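Local structure of ESXA (Geobacillus thermodenitrificans, 3ZBH) at residues T41-W46 and A53-Y58. The protein is of unknown function but, as a WXG100 (ESAT-6) family protein, is probably a small helical substrate of a type VII secretion system. Residues are numbered along the deposited sequence; the frame is centred on the assembly and turned at random.
Sequences TLQGIW and AFIQQY
L42 and F54 pack against each other near the turn of the helical hairpin characteristic of WXG100 proteins, where helix 11-45 gives way to helix 48-95 and W46 is the first residue to leave helical geometry. Across the two segments the buried half is apolar. L42 sends one methyl, CD2, obliquely onto the F54 ring, 3.7 Å from F54 CD2, and the same methyl lies 3.9 Å from F54 CB. Its other methyl, L42 CD1, sits 3.8 Å above one face of the W46 indole, toward the rim; the two methyls thus lie against different aromatic rings. F54 holds CG anti to the backbone N (chi1 173°), which turns its ring toward helix 11-45, where it also touches S39, and Y58 CB lies over one face of the ring. The second subunit adds to this side: Y21 of that subunit meets the F54 ring edge-to-face and packs on L42, and V75 of that subunit touches F54.

The other half lies nearer solvent, Q43 being exposed and I55 partly so, and is looser in that a single methyl meets a flexible side chain. Here Q43 and I55 cross at about a right angle, and no hydrogen bond joins the two segments. The Q43 chain, extended beyond CG, carries its amide across the end of I55, where I55 CD1 lies against the whole amide in van der Waals contact, 3.4 Å from Q43 CD and 3.6 Å from Q43 NE2.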
ATOM      1  N   THR B  41      11.357  -5.730 -14.173  1.00 28.61           N
ATOM      2  CA  THR B  41      11.673  -4.658 -15.134  1.00 31.95           C
ATOM      3  C   THR B  41      12.973  -3.962 -14.721  1.00 33.34           C
ATOM      4  O   THR B  41      13.891  -3.747 -15.551  1.00 31.24           O
ATOM      5  CB  THR B  41      10.523  -3.632 -15.229  1.00 33.57           C
ATOM      6  OG1 THR B  41       9.312  -4.301 -15.585  1.00 35.91           O
ATOM      7  CG2 THR B  41      10.795  -2.583 -16.293  1.00 33.89           C
ATOM      8  N   LEU B  42      13.083  -3.668 -13.429  1.00 29.50           N
ATOM      9  CA  LEU B  42      14.267  -2.966 -12.912  1.00 32.81           C
ATOM     10  C   LEU B  42      15.541  -3.785 -13.077  1.00 35.14           C
ATOM     11  O   LEU B  42      16.580  -3.247 -13.464  1.00 35.46           O
ATOM     12  CB  LEU B  42      14.087  -2.581 -11.445  1.00 31.29           C
ATOM     13  CG  LEU B  42      15.068  -1.532 -10.928  1.00 31.14           C
ATOM     14  CD1 LEU B  42      14.842  -0.222 -11.660  1.00 32.99           C
ATOM     15  CD2 LEU B  42      14.867  -1.343  -9.431  1.00 35.32           C
ATOM     16  N   GLN B  43      15.451  -5.083 -12.798  1.00 38.43           N
ATOM     17  CA  GLN B  43      16.558  -6.011 -13.035  1.00 44.68           C
ATOM     18  C   GLN B  43      17.097  -6.003 -14.463  1.00 45.37           C
ATOM     19  O   GLN B  43      18.277  -6.245 -14.671  1.00 50.92           O
ATOM     20  CB  GLN B  43      16.169  -7.432 -12.644  1.00 46.58           C
ATOM     21  CG  GLN B  43      16.512  -7.758 -11.210  1.00 52.37           C
ATOM     22  CD  GLN B  43      16.350  -9.227 -10.882  1.00 54.62           C
ATOM     23  OE1 GLN B  43      15.251  -9.780 -10.943  1.00 57.98           O
ATOM     24  NE2 GLN B  43      17.449  -9.863 -10.504  1.00 59.66           N
ATOM     25  N   GLY B  44      16.236  -5.739 -15.440  1.00 48.05           N
ATOM     26  CA  GLY B  44      16.649  -5.724 -16.830  1.00 46.62           C
ATOM     27  C   GLY B  44      17.242  -4.399 -17.270  1.00 52.53           C
ATOM     28  O   GLY B  44      18.056  -4.363 -18.192  1.00 53.36           O
ATOM     29  N   ILE B  45      16.850  -3.309 -16.613  1.00 50.24           N
ATOM     30  CA  ILE B  45      17.238  -1.976 -17.085  1.00 51.75           C
ATOM     31  C   ILE B  45      18.435  -1.355 -16.352  1.00 54.35           C
ATOM     32  O   ILE B  45      19.033  -0.401 -16.852  1.00 57.45           O
ATOM     33  CB  ILE B  45      16.039  -0.990 -17.179  1.00 51.12           C
ATOM     34  CG1 ILE B  45      15.454  -0.690 -15.806  1.00 47.30           C
ATOM     35  CG2 ILE B  45      14.967  -1.530 -18.127  1.00 51.94           C
ATOM     36  CD1 ILE B  45      14.343   0.333 -15.837  1.00 50.00           C
ATOM     37  N   TRP B  46      18.784  -1.904 -15.192  1.00 52.14           N
ATOM     38  CA  TRP B  46      19.988  -1.508 -14.473  1.00 51.42           C
ATOM     39  C   TRP B  46      20.919  -2.648 -14.427  1.00 54.82           C
ATOM     40  O   TRP B  46      20.508  -3.798 -14.592  1.00 59.47           O
ATOM     41  CB  TRP B  46      19.690  -1.108 -13.028  1.00 45.86           C
ATOM     42  CG  TRP B  46      19.277   0.329 -12.836  1.00 40.02           C
ATOM     43  CD1 TRP B  46      19.380   1.383 -13.745  1.00 41.94           C
ATOM     44  CD2 TRP B  46      18.677   0.919 -11.633  1.00 39.58           C
ATOM     45  NE1 TRP B  46      18.877   2.550 -13.211  1.00 40.44           N
ATOM     46  CE2 TRP B  46      18.445   2.342 -11.942  1.00 40.69           C
ATOM     47  CE3 TRP B  46      18.320   0.434 -10.383  1.00 38.86           C
ATOM     48  CZ2 TRP B  46      17.896   3.212 -11.013  1.00 37.49           C
ATOM     49  CZ3 TRP B  46      17.749   1.321  -9.457  1.00 35.91           C
ATOM     50  CH2 TRP B  46      17.537   2.671  -9.771  1.00 36.09           C
ATOM     51  N   ALA B  53      20.459  -3.871  -4.800  1.00 56.43           N
ATOM     52  CA  ALA B  53      20.270  -2.946  -3.696  1.00 52.23           C
ATOM     53  C   ALA B  53      18.765  -2.768  -3.445  1.00 48.22           C
ATOM     54  O   ALA B  53      18.304  -2.829  -2.296  1.00 44.88           O
ATOM     55  CB  ALA B  53      20.956  -1.614  -3.991  1.00 48.14           C
ATOM     56  N   PHE B  54      18.010  -2.577  -4.529  1.00 43.06           N
ATOM     57  CA  PHE B  54      16.563  -2.479  -4.437  1.00 40.06           C
ATOM     58  C   PHE B  54      15.914  -3.778  -3.984  1.00 38.85           C
ATOM     59  O   PHE B  54      15.070  -3.743  -3.101  1.00 36.71           O
ATOM     60  CB  PHE B  54      15.918  -1.972  -5.732  1.00 39.58           C
ATOM     61  CG  PHE B  54      14.412  -2.022  -5.708  1.00 40.48           C
ATOM     62  CD1 PHE B  54      13.680  -1.036  -5.063  1.00 38.01           C
ATOM     63  CD2 PHE B  54      13.725  -3.073  -6.308  1.00 42.56           C
ATOM     64  CE1 PHE B  54      12.295  -1.084  -5.022  1.00 40.34           C
ATOM     65  CE2 PHE B  54      12.340  -3.128  -6.269  1.00 40.78           C
ATOM     66  CZ  PHE B  54      11.622  -2.131  -5.629  1.00 39.36           C
ATOM     67  N   ILE B  55      16.300  -4.911  -4.580  1.00 39.99           N
ATOM     68  CA  ILE B  55      15.626  -6.204  -4.337  1.00 39.89           C
ATOM     69  C   ILE B  55      15.686  -6.678  -2.909  1.00 39.47           C
ATOM     70  O   ILE B  55      14.721  -7.250  -2.402  1.00 36.03           O
ATOM     71  CB  ILE B  55      16.162  -7.341  -5.234  1.00 42.71           C
ATOM     72  CG1 ILE B  55      15.480  -7.292  -6.593  1.00 43.72           C
ATOM     73  CG2 ILE B  55      15.928  -8.717  -4.611  1.00 38.57           C
ATOM     74  CD1 ILE B  55      16.090  -8.248  -7.594  1.00 49.35           C
ATOM     75  N   GLN B  56      16.840  -6.474  -2.283  1.00 39.71           N
ATOM     76  CA  GLN B  56      17.067  -6.912  -0.917  1.00 40.77           C
ATOM     77  C   GLN B  56      16.159  -6.154   0.060  1.00 37.81           C
ATOM     78  O   GLN B  56      15.565  -6.760   0.932  1.00 38.20           O
ATOM     79  CB  GLN B  56      18.550  -6.739  -0.552  1.00 46.49           C
ATOM     80  CG  GLN B  56      19.055  -7.681   0.531  1.00 52.16           C
ATOM     81  CD  GLN B  56      18.793  -7.172   1.938  1.00 59.86           C
ATOM     82  OE1 GLN B  56      18.223  -7.886   2.770  1.00 63.99           O
ATOM     83  NE2 GLN B  56      19.208  -5.933   2.215  1.00 59.33           N
ATOM     84  N   GLN B  57      16.034  -4.842  -0.118  1.00 35.45           N
ATOM     85  CA  GLN B  57      15.149  -4.029   0.719  1.00 37.24           C
ATOM     86  C   GLN B  57      13.682  -4.313   0.427  1.00 33.49           C
ATOM     87  O   GLN B  57      12.897  -4.484   1.337  1.00 31.34           O
ATOM     88  CB  GLN B  57      15.417  -2.554   0.477  1.00 36.39           C
ATOM     89  CG  GLN B  57      16.771  -2.098   1.007  1.00 42.33           C
ATOM     90  CD  GLN B  57      16.973  -0.621   0.778  1.00 43.75           C
ATOM     91  OE1 GLN B  57      16.216   0.212   1.288  1.00 45.59           O
ATOM     92  NE2 GLN B  57      17.977  -0.283  -0.008  1.00 47.08           N
ATOM     93  N   TYR B  58      13.333  -4.355  -0.856  1.00 32.19           N
ATOM     94  CA  TYR B  58      11.984  -4.708  -1.287  1.00 30.58           C
ATOM     95  C   TYR B  58      11.509  -6.029  -0.673  1.00 30.36           C
ATOM     96  O   TYR B  58      10.447  -6.086  -0.009  1.00 28.71           O
ATOM     97  CB  TYR B  58      11.900  -4.766  -2.821  1.00 29.66           C
ATOM     98  CG  TYR B  58      10.541  -5.236  -3.266  1.00 29.13           C
ATOM     99  CD1 TYR B  58       9.430  -4.443  -3.035  1.00 29.22           C
ATOM    100  CD2 TYR B  58      10.358  -6.495  -3.867  1.00 27.66           C
ATOM    101  CE1 TYR B  58       8.161  -4.846  -3.404  1.00 30.36           C
ATOM    102  CE2 TYR B  58       9.083  -6.905  -4.272  1.00 29.64           C
ATOM    103  CZ  TYR B  58       7.992  -6.078  -4.022  1.00 30.13           C
ATOM    104  OH  TYR B  58       6.713  -6.436  -4.355  1.00 29.07           O
TER